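Local coordinates for Anapc5 protein (Xenopus laevis, PDB 5BPZ), which is a subunit of the anaphase-promoting complex (APC/C), the multisubunit ubiquitin ligase that drives cells through mitosis, at residues T31-V37 with L65-M71; I95-E100 with L156-F160; M106-F110 with M137-Y141. All coordinates share one frame; numbering follows the deposited sequence.

Contact 1: residues T31-V37 with L65-M71; sequences TPYKISV and LLQGPDM
Tyr33 swings its ring away from its own amide nitrogen (chi1 166°), sending it out from the first turn of helix 32-46 and across to the 65-71 segment, while Asp70, its CG anti to its own carbonyl carbon (chi1 -79°), turns its carboxylate back over the start of that helix. The setting is an all-helical domain: Thr31 is the N-cap residue of helix 32-46, whereas Gly68 to Met71 belong to the short connection from helix 52-67 to helix 73-83. The phenol donates to Leu65 O, with OH to O at 2.7 Å, in the carbonyl plane and on a lone pair. A water donates to the same hydroxyl and also to Pro69 O, tying the ring's far end to the connection as well. The backbone of the connection lies over one face of the ring. Asp70 CA sits 4.0 Å from the Tyr33 centroid in a CH-pi contact, and Met71 CG touches Tyr33 CE1 at 3.4 Å, with the sulfur placed obliquely. On the opposite face is Val37 CG2 of the same helix, so the ring is held between the two. Farther along, Val37 CG1 meets Leu66 CD1 at 3.6 Å. Asp70 divides its two oxygens. OD1 faces Lys34 NZ in a weak salt bridge of 3.5 Å; OD2 accepts a bond of 2.7 Å from Thr31 OG1 on its syn side. OD2 also accepts a hydrogen bond from a water that in turn accepts from Tyr33 N, 3.0 Å from the water oxygen.

Contact 2: residues I95-E100 with L156-F160; sequences IKLMAE and LQQYF. With EDO (1,2-ethanediol), chain B.
The ring of Phe160 lies flat against the backbone of helix 85-99, its face centred over Lys96 CA, which stands 3.7 Å from the centroid. Lys96 CB and CG continue over the same face toward the ring's outer end, CG reaching Phe160 CZ at 3.4 Å, before the chain bends away to a weak salt bridge with Glu100. On the same side of the ring, nearer its root, the Ala99 methyl approaches obliquely and touches Phe160 CB, CB to CB 3.7 Å. At Ala99 the backbones come closest, its CA 4.6 Å from Gln157 CA, with only a small methyl to accommodate. On the inner side Leu156 pushes toward the facing helix, its CD1 near Ile95 CG2 and its CD2 pressed tightly on Met98 CE at 3.5 Å. A single polar bond joins the segments: Gln157 NE2 donates to Ala99 O at 3.1 Å, nearly straight (165°) and in the planes of both amide and carbonyl. Tyr159 faces helix 32-46, and its backbone O binds a 1,2-ethanediol, probably from the crystallisation liquor. Phe160 and Leu156 thus pack around small Ala99 in a steeply inclined helix pair (131° between N-to-C directions, short axes 9.2 Å apart) of the all-helical Apc5 N-terminal domain.

Contact 3: residues M106-F110 with M137-Y141; sequences MEQFF and MILAY
Phe110 and Tyr141 stack face to face, their ring centroids 3.8 Å apart and their planes only 2° from parallel. The overlap is close but slightly slipped: Tyr141 CD1 lies over the middle of the Phe110 ring, and Phe110 CG over the middle of the Tyr141 ring. Phe110 CB joins in over the same Tyr141 face, adding a CH-pi contact. The Tyr141 ring gets there because its CG stands anti to the backbone N (chi1 177°), which carries it straight across from helix 129-142. The two rings fill the space between helices whose short axes are 12.0 Å apart. Two aliphatic ends finish the tight part at ring edges: Ile138 CD1 comes to Phe110 CD1 at 3.7 Å, near the plane of the phenylalanine, and Met106 CE sits 4.2 Å from Tyr141 CE1, near the plane of the tyrosine. Phe109 CD2, from the same helix as Phe110, lies over the opposite face of the Phe110 ring, toward the rim.

Away from the stack the fit slackens. Met137 starts toward Phe110 but its end leads away to Lys34 and Trp29; its backbone O comes only to 4.5 Å from Phe110 CE1. On the partly exposed side, the Glu107 stem crosses the tip of the phenol at about a right angle, CG to Tyr141 OH 3.4 Å, with the carboxylate continuing beyond.

Between these segments the hold is therefore dispersion and ring overlap rather than polar bonding, and its strength should depend on how well the two flat surfaces match.

How the contacts relate
Contacts 2 and 3 join helix to helix; contact 1 joins a helix start to the end of helix 52-67 and its following connection. All lie in one small all-alpha domain, centres 14 to 15 Å apart. Contacts 2 and 3 are buried, whereas contact 1 is partly buried and reaches solvent through the 68-71 connection; accordingly it carries a weak salt bridge across its segments and bridging waters, contact 2 a single side-chain to backbone bond, and contact 3 apolar and aromatic packing. Helix 32-46 touches both others: Pro32 and Ser36 pack on the Tyr159 ring, Ile35 on Met106 and Phe110. Tyr159 OH probably bonds to Met71 O in the connection. Met98 and Met106 join contacts 2 and 3.

Contact 1: residues T31-V37 with L65-M71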
loop_
_atom_site.group_PDB
_atom_site.type_symbol
_atom_site.label_atom_id
_atom_site.label_comp_id
_atom_site.label_asym_id
_atom_site.label_seq_id
_atom_site.Cartn_x
_atom_site.Cartn_y
_atom_site.Cartn_z
ATOM N N THR A 31 4.808 8.089 2.486
ATOM C CA THR A 31 5.749 7.855 1.386
ATOM C C THR A 31 5.191 6.809 0.398
ATOM O O THR A 31 4.270 6.078 0.773
ATOM C CB THR A 31 7.117 7.391 1.937
ATOM O OG1 THR A 31 6.938 6.221 2.731
ATOM C CG2 THR A 31 7.861 8.473 2.718
ATOM N N PRO A 32 5.760 6.674 -0.839
ATOM C CA PRO A 32 5.280 5.620 -1.763
ATOM C C PRO A 32 5.336 4.190 -1.193
ATOM O O PRO A 32 4.491 3.371 -1.553
ATOM C CB PRO A 32 6.175 5.776 -2.993
ATOM C CG PRO A 32 6.767 7.130 -2.896
ATOM C CD PRO A 32 6.853 7.467 -1.447
ATOM N N TYR A 33 6.293 3.894 -0.285
ATOM C CA TYR A 33 6.365 2.585 0.379
ATOM C C TYR A 33 5.123 2.381 1.273
ATOM O O TYR A 33 4.529 1.296 1.265
ATOM C CB TYR A 33 7.648 2.443 1.229
ATOM C CG TYR A 33 7.588 1.272 2.186
ATOM C CD1 TYR A 33 7.751 -0.035 1.731
ATOM C CD2 TYR A 33 7.308 1.463 3.536
ATOM C CE1 TYR A 33 7.649 -1.118 2.597
ATOM C CE2 TYR A 33 7.198 0.382 4.412
ATOM C CZ TYR A 33 7.386 -0.905 3.940
ATOM O OH TYR A 33 7.280 -1.978 4.787
ATOM N N LYS A 34 4.762 3.423 2.057
ATOM C CA LYS A 34 3.616 3.404 2.977
ATOM C C LYS A 34 2.312 3.211 2.203
ATOM O O LYS A 34 1.447 2.480 2.671
ATOM C CB LYS A 34 3.556 4.687 3.828
ATOM C CG LYS A 34 4.740 4.882 4.774
ATOM C CD LYS A 34 4.479 4.361 6.179
ATOM C CE LYS A 34 5.256 5.121 7.233
ATOM N NZ LYS A 34 6.721 4.887 7.145
ATOM N N ILE A 35 2.199 3.828 1.000
ATOM C CA ILE A 35 1.053 3.714 0.080
ATOM C C ILE A 35 0.935 2.257 -0.380
ATOM O O ILE A 35 -0.156 1.679 -0.370
ATOM C CB ILE A 35 1.210 4.700 -1.116
ATOM C CG1 ILE A 35 1.024 6.169 -0.648
ATOM C CG2 ILE A 35 0.240 4.362 -2.254
ATOM C CD1 ILE A 35 1.509 7.276 -1.699
ATOM N N SER A 36 2.078 1.660 -0.727
ATOM C CA SER A 36 2.195 0.271 -1.165
ATOM C C SER A 36 1.752 -0.707 -0.064
ATOM O O SER A 36 1.120 -1.723 -0.350
ATOM C CB SER A 36 3.622 0.006 -1.624
ATOM O OG SER A 36 3.962 0.924 -2.653
ATOM N N VAL A 37 2.023 -0.359 1.198
ATOM C CA VAL A 37 1.596 -1.138 2.367
ATOM C C VAL A 37 0.063 -1.030 2.525
ATOM O O VAL A 37 -0.598 -2.037 2.779
ATOM C CB VAL A 37 2.380 -0.759 3.645
ATOM C CG1 VAL A 37 1.807 -1.464 4.871
ATOM C CG2 VAL A 37 3.861 -1.108 3.482
ATOM N N LEU A 65 6.045 -4.891 8.469
ATOM C CA LEU A 65 6.030 -4.004 7.302
ATOM C C LEU A 65 5.445 -2.623 7.649
ATOM O O LEU A 65 5.826 -1.619 7.047
ATOM C CB LEU A 65 5.237 -4.620 6.142
ATOM C CG LEU A 65 5.821 -5.875 5.479
ATOM C CD1 LEU A 65 4.875 -6.415 4.413
ATOM C CD2 LEU A 65 7.210 -5.609 4.862
ATOM N N LEU A 66 4.518 -2.593 8.618
ATOM C CA LEU A 66 3.825 -1.398 9.087
ATOM C C LEU A 66 4.703 -0.623 10.066
ATOM O O LEU A 66 4.611 0.602 10.155
ATOM C CB LEU A 66 2.525 -1.827 9.793
ATOM C CG LEU A 66 1.264 -2.050 8.944
ATOM C CD1 LEU A 66 1.386 -3.261 8.014
ATOM C CD2 LEU A 66 0.080 -2.288 9.835
ATOM N N GLN A 67 5.559 -1.350 10.788
ATOM C CA GLN A 67 6.447 -0.837 11.828
ATOM C C GLN A 67 7.887 -0.548 11.368
ATOM O O GLN A 67 8.564 0.281 11.975
ATOM C CB GLN A 67 6.453 -1.819 13.018
ATOM C CG GLN A 67 5.077 -2.015 13.656
ATOM C CD GLN A 67 5.043 -3.165 14.631
ATOM O OE1 GLN A 67 4.616 -4.277 14.301
ATOM N NE2 GLN A 67 5.465 -2.915 15.865
ATOM N N GLY A 68 8.339 -1.241 10.328
ATOM C CA GLY A 68 9.705 -1.143 9.827
ATOM C C GLY A 68 10.038 0.067 8.973
ATOM O O GLY A 68 9.181 0.928 8.740
ATOM N N PRO A 69 11.301 0.157 8.491
ATOM C CA PRO A 69 11.670 1.298 7.633
ATOM C C PRO A 69 11.227 1.084 6.188
ATOM O O PRO A 69 10.815 -0.018 5.827
ATOM C CB PRO A 69 13.195 1.376 7.767
ATOM C CG PRO A 69 13.630 0.030 8.252
ATOM C CD PRO A 69 12.426 -0.786 8.656
ATOM N N ASP A 70 11.293 2.148 5.366
ATOM C CA ASP A 70 10.915 2.103 3.952
ATOM C C ASP A 70 11.860 1.203 3.179
ATOM O O ASP A 70 13.048 1.137 3.489
ATOM C CB ASP A 70 10.936 3.518 3.335
ATOM C CG ASP A 70 9.730 4.398 3.640
ATOM O OD1 ASP A 70 9.041 4.145 4.659
ATOM O OD2 ASP A 70 9.490 5.350 2.877
ATOM N N MET A 71 11.325 0.495 2.189
ATOM C CA MET A 71 12.114 -0.368 1.311
ATOM C C MET A 71 11.628 -0.146 -0.123
ATOM O O MET A 71 10.579 0.454 -0.315
ATOM C CB MET A 71 11.993 -1.853 1.736
ATOM C CG MET A 71 10.621 -2.454 1.471
ATOM S SD MET A 71 10.376 -4.137 2.087
ATOM C CE MET A 71 10.771 -3.938 3.812
HETATM O O HOH W 1 8.984 5.143 -0.165
HETATM O O HOH W 2 9.440 -2.190 6.571
#

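Contact 2: residues I95-E100 with L156-F160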
loop_
_atom_site.group_PDB
_atom_site.type_symbol
_atom_site.label_atom_id
_atom_site.label_comp_id
_atom_site.label_asym_id
_atom_site.label_seq_id
_atom_site.Cartn_x
_atom_site.Cartn_y
_atom_site.Cartn_z
ATOM N N ILE A 95 -0.415 -0.553 -7.923
ATOM C CA ILE A 95 0.541 0.554 -7.848
ATOM C C ILE A 95 0.882 0.986 -9.270
ATOM O O ILE A 95 0.801 2.175 -9.567
ATOM C CB ILE A 95 1.783 0.198 -6.976
ATOM C CG1 ILE A 95 1.361 0.060 -5.500
ATOM C CG2 ILE A 95 2.913 1.247 -7.130
ATOM C CD1 ILE A 95 2.095 -1.065 -4.785
ATOM N N LYS A 96 1.152 0.008 -10.163
ATOM C CA LYS A 96 1.415 0.211 -11.595
ATOM C C LYS A 96 0.337 1.101 -12.249
ATOM O O LYS A 96 0.686 2.055 -12.936
ATOM C CB LYS A 96 1.472 -1.153 -12.319
ATOM C CG LYS A 96 1.771 -1.073 -13.825
ATOM C CD LYS A 96 1.347 -2.350 -14.524
ATOM C CE LYS A 96 2.449 -2.973 -15.344
ATOM N NZ LYS A 96 2.757 -2.182 -16.563
ATOM N N LEU A 97 -0.962 0.788 -12.016
ATOM C CA LEU A 97 -2.096 1.532 -12.575
ATOM C C LEU A 97 -2.226 2.924 -11.979
ATOM O O LEU A 97 -2.602 3.853 -12.688
ATOM C CB LEU A 97 -3.413 0.748 -12.432
ATOM C CG LEU A 97 -3.509 -0.547 -13.246
ATOM C CD1 LEU A 97 -4.552 -1.477 -12.667
ATOM C CD2 LEU A 97 -3.760 -0.274 -14.725
ATOM N N MET A 98 -1.911 3.068 -10.682
ATOM C CA MET A 98 -1.926 4.354 -9.987
ATOM C C MET A 98 -0.823 5.258 -10.558
ATOM O O MET A 98 -1.086 6.419 -10.862
ATOM C CB MET A 98 -1.714 4.138 -8.490
ATOM C CG MET A 98 -2.841 4.643 -7.659
ATOM S SD MET A 98 -2.756 3.993 -5.990
ATOM C CE MET A 98 -1.767 5.172 -5.257
ATOM N N ALA A 99 0.395 4.699 -10.737
ATOM C CA ALA A 99 1.577 5.376 -11.280
ATOM C C ALA A 99 1.416 5.705 -12.771
ATOM O O ALA A 99 1.838 6.778 -13.204
ATOM C CB ALA A 99 2.816 4.518 -11.055
ATOM N N GLU A 100 0.781 4.802 -13.545
ATOM C CA GLU A 100 0.528 4.991 -14.983
ATOM C C GLU A 100 -0.775 5.760 -15.258
ATOM O O GLU A 100 -1.126 5.985 -16.419
ATOM C CB GLU A 100 0.585 3.655 -15.751
ATOM C CG GLU A 100 2.005 3.121 -15.886
ATOM C CD GLU A 100 2.212 1.765 -16.537
ATOM O OE1 GLU A 100 1.281 1.257 -17.202
ATOM O OE2 GLU A 100 3.329 1.217 -16.395
ATOM N N LEU A 156 5.710 8.584 -6.081
ATOM C CA LEU A 156 5.072 7.290 -6.287
ATOM C C LEU A 156 5.354 6.762 -7.686
ATOM O O LEU A 156 5.633 5.569 -7.845
ATOM C CB LEU A 156 3.563 7.378 -6.016
ATOM C CG LEU A 156 2.740 6.111 -6.268
ATOM C CD1 LEU A 156 3.016 5.039 -5.218
ATOM C CD2 LEU A 156 1.284 6.441 -6.336
ATOM N N GLN A 157 5.261 7.641 -8.693
ATOM C CA GLN A 157 5.561 7.297 -10.083
ATOM C C GLN A 157 7.023 6.862 -10.215
ATOM O O GLN A 157 7.271 5.834 -10.828
ATOM C CB GLN A 157 5.263 8.467 -11.010
ATOM C CG GLN A 157 3.774 8.735 -11.183
ATOM C CD GLN A 157 3.559 9.905 -12.099
ATOM O OE1 GLN A 157 4.052 11.009 -11.857
ATOM N NE2 GLN A 157 2.824 9.685 -13.177
ATOM N N GLN A 158 7.972 7.596 -9.580
ATOM C CA GLN A 158 9.413 7.277 -9.575
ATOM C C GLN A 158 9.679 5.962 -8.836
ATOM O O GLN A 158 10.552 5.200 -9.244
ATOM C CB GLN A 158 10.231 8.400 -8.914
ATOM C CG GLN A 158 10.324 9.690 -9.717
ATOM C CD GLN A 158 10.994 10.801 -8.937
ATOM O OE1 GLN A 158 10.533 11.226 -7.866
ATOM N NE2 GLN A 158 12.078 11.333 -9.482
ATOM N N TYR A 159 8.949 5.721 -7.733
ATOM C CA TYR A 159 9.030 4.503 -6.915
ATOM C C TYR A 159 8.668 3.304 -7.773
ATOM O O TYR A 159 9.407 2.327 -7.779
ATOM C CB TYR A 159 8.072 4.609 -5.713
ATOM C CG TYR A 159 8.151 3.477 -4.706
ATOM C CD1 TYR A 159 9.255 3.341 -3.868
ATOM C CD2 TYR A 159 7.062 2.630 -4.492
ATOM C CE1 TYR A 159 9.306 2.343 -2.897
ATOM C CE2 TYR A 159 7.089 1.649 -3.499
ATOM C CZ TYR A 159 8.222 1.500 -2.716
ATOM O OH TYR A 159 8.282 0.527 -1.753
ATOM N N PHE A 160 7.554 3.393 -8.529
ATOM C CA PHE A 160 7.136 2.314 -9.421
ATOM C C PHE A 160 8.113 2.145 -10.587
ATOM O O PHE A 160 8.459 1.014 -10.924
ATOM C CB PHE A 160 5.681 2.477 -9.923
ATOM C CG PHE A 160 5.322 1.363 -10.878
ATOM C CD1 PHE A 160 5.106 0.070 -10.412
ATOM C CD2 PHE A 160 5.316 1.579 -12.250
ATOM C CE1 PHE A 160 4.905 -0.988 -11.299
ATOM C CE2 PHE A 160 5.076 0.528 -13.136
ATOM C CZ PHE A 160 4.900 -0.754 -12.655
HETATM C C1 EDO B . 11.780 0.574 -6.367
HETATM O O1 EDO B . 10.634 1.065 -5.721
HETATM C C2 EDO B . 11.690 -0.923 -6.645
HETATM O O2 EDO B . 12.908 -1.384 -7.159
#

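Contact 3: residues M106-F110 with M137-Y141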
loop_
_atom_site.group_PDB
_atom_site.type_symbol
_atom_site.label_atom_id
_atom_site.label_comp_id
_atom_site.label_asym_id
_atom_site.label_seq_id
_atom_site.Cartn_x
_atom_site.Cartn_y
_atom_site.Cartn_z
ATOM N N MET A 106 -4.475 8.412 -7.245
ATOM C CA MET A 106 -3.889 8.270 -5.914
ATOM C C MET A 106 -4.892 8.784 -4.874
ATOM O O MET A 106 -5.102 8.121 -3.865
ATOM C CB MET A 106 -2.542 9.009 -5.812
ATOM C CG MET A 106 -1.781 8.708 -4.521
ATOM S SD MET A 106 -0.291 9.699 -4.244
ATOM C CE MET A 106 -1.038 11.368 -4.012
ATOM N N GLU A 107 -5.541 9.941 -5.152
ATOM C CA GLU A 107 -6.562 10.577 -4.301
ATOM C C GLU A 107 -7.790 9.669 -4.140
ATOM O O GLU A 107 -8.347 9.583 -3.042
ATOM C CB GLU A 107 -6.992 11.940 -4.880
ATOM C CG GLU A 107 -5.849 12.913 -5.130
ATOM C CD GLU A 107 -6.261 14.251 -5.709
ATOM O OE1 GLU A 107 -6.877 14.269 -6.799
ATOM O OE2 GLU A 107 -5.931 15.288 -5.090
ATOM N N GLN A 108 -8.201 8.993 -5.234
ATOM C CA GLN A 108 -9.327 8.059 -5.259
ATOM C C GLN A 108 -9.006 6.803 -4.441
ATOM O O GLN A 108 -9.911 6.240 -3.833
ATOM C CB GLN A 108 -9.698 7.694 -6.702
ATOM C CG GLN A 108 -11.059 7.015 -6.849
ATOM C CD GLN A 108 -11.326 6.553 -8.261
ATOM O OE1 GLN A 108 -10.419 6.447 -9.098
ATOM N NE2 GLN A 108 -12.584 6.251 -8.552
ATOM N N PHE A 109 -7.729 6.367 -4.426
ATOM C CA PHE A 109 -7.306 5.213 -3.624
ATOM C C PHE A 109 -7.487 5.530 -2.134
ATOM O O PHE A 109 -7.984 4.687 -1.387
ATOM C CB PHE A 109 -5.850 4.783 -3.926
ATOM C CG PHE A 109 -5.289 3.817 -2.895
ATOM C CD1 PHE A 109 -5.743 2.503 -2.826
ATOM C CD2 PHE A 109 -4.364 4.245 -1.947
ATOM C CE1 PHE A 109 -5.265 1.629 -1.845
ATOM C CE2 PHE A 109 -3.882 3.366 -0.969
ATOM C CZ PHE A 109 -4.338 2.065 -0.925
ATOM N N PHE A 110 -7.072 6.742 -1.718
ATOM C CA PHE A 110 -7.182 7.218 -0.340
ATOM C C PHE A 110 -8.635 7.355 0.115
ATOM O O PHE A 110 -8.938 6.979 1.249
ATOM C CB PHE A 110 -6.391 8.524 -0.138
ATOM C CG PHE A 110 -4.927 8.289 0.156
ATOM C CD1 PHE A 110 -4.501 7.968 1.439
ATOM C CD2 PHE A 110 -3.975 8.375 -0.853
ATOM C CE1 PHE A 110 -3.148 7.736 1.709
ATOM C CE2 PHE A 110 -2.621 8.154 -0.582
ATOM C CZ PHE A 110 -2.218 7.830 0.695
ATOM N N MET A 137 -2.109 7.102 8.589
ATOM C CA MET A 137 -1.818 7.363 7.169
ATOM C C MET A 137 -2.858 8.303 6.556
ATOM O O MET A 137 -2.471 9.250 5.873
ATOM C CB MET A 137 -1.699 6.077 6.338
ATOM C CG MET A 137 -0.373 5.350 6.518
ATOM S SD MET A 137 1.071 6.332 6.013
ATOM C CE MET A 137 1.813 6.665 7.657
ATOM N N ILE A 138 -4.175 8.042 6.803
ATOM C CA ILE A 138 -5.284 8.856 6.291
ATOM C C ILE A 138 -5.246 10.262 6.913
ATOM O O ILE A 138 -5.506 11.233 6.204
ATOM C CB ILE A 138 -6.684 8.152 6.414
ATOM C CG1 ILE A 138 -6.720 6.751 5.734
ATOM C CG2 ILE A 138 -7.848 9.042 5.912
ATOM C CD1 ILE A 138 -6.586 6.686 4.168
ATOM N N LEU A 139 -4.896 10.373 8.217
ATOM C CA LEU A 139 -4.790 11.671 8.893
ATOM C C LEU A 139 -3.624 12.482 8.331
ATOM O O LEU A 139 -3.842 13.622 7.922
ATOM C CB LEU A 139 -4.649 11.540 10.418
ATOM C CG LEU A 139 -5.900 11.202 11.234
ATOM C CD1 LEU A 139 -5.526 10.916 12.676
ATOM C CD2 LEU A 139 -6.932 12.326 11.191
ATOM N N ALA A 140 -2.400 11.890 8.271
ATOM C CA ALA A 140 -1.209 12.562 7.732
ATOM C C ALA A 140 -1.399 12.932 6.263
ATOM O O ALA A 140 -0.897 13.977 5.840
ATOM C CB ALA A 140 0.029 11.704 7.914
ATOM N N TYR A 141 -2.173 12.112 5.506
ATOM C CA TYR A 141 -2.514 12.384 4.110
ATOM C C TYR A 141 -3.391 13.627 4.005
ATOM O O TYR A 141 -3.089 14.489 3.188
ATOM C CB TYR A 141 -3.212 11.188 3.423
ATOM C CG TYR A 141 -3.630 11.477 1.991
ATOM C CD1 TYR A 141 -2.689 11.520 0.964
ATOM C CD2 TYR A 141 -4.960 11.739 1.670
ATOM C CE1 TYR A 141 -3.061 11.818 -0.347
ATOM C CE2 TYR A 141 -5.345 12.027 0.360
ATOM C CZ TYR A 141 -4.392 12.057 -0.647
ATOM O OH TYR A 141 -4.755 12.336 -1.941
#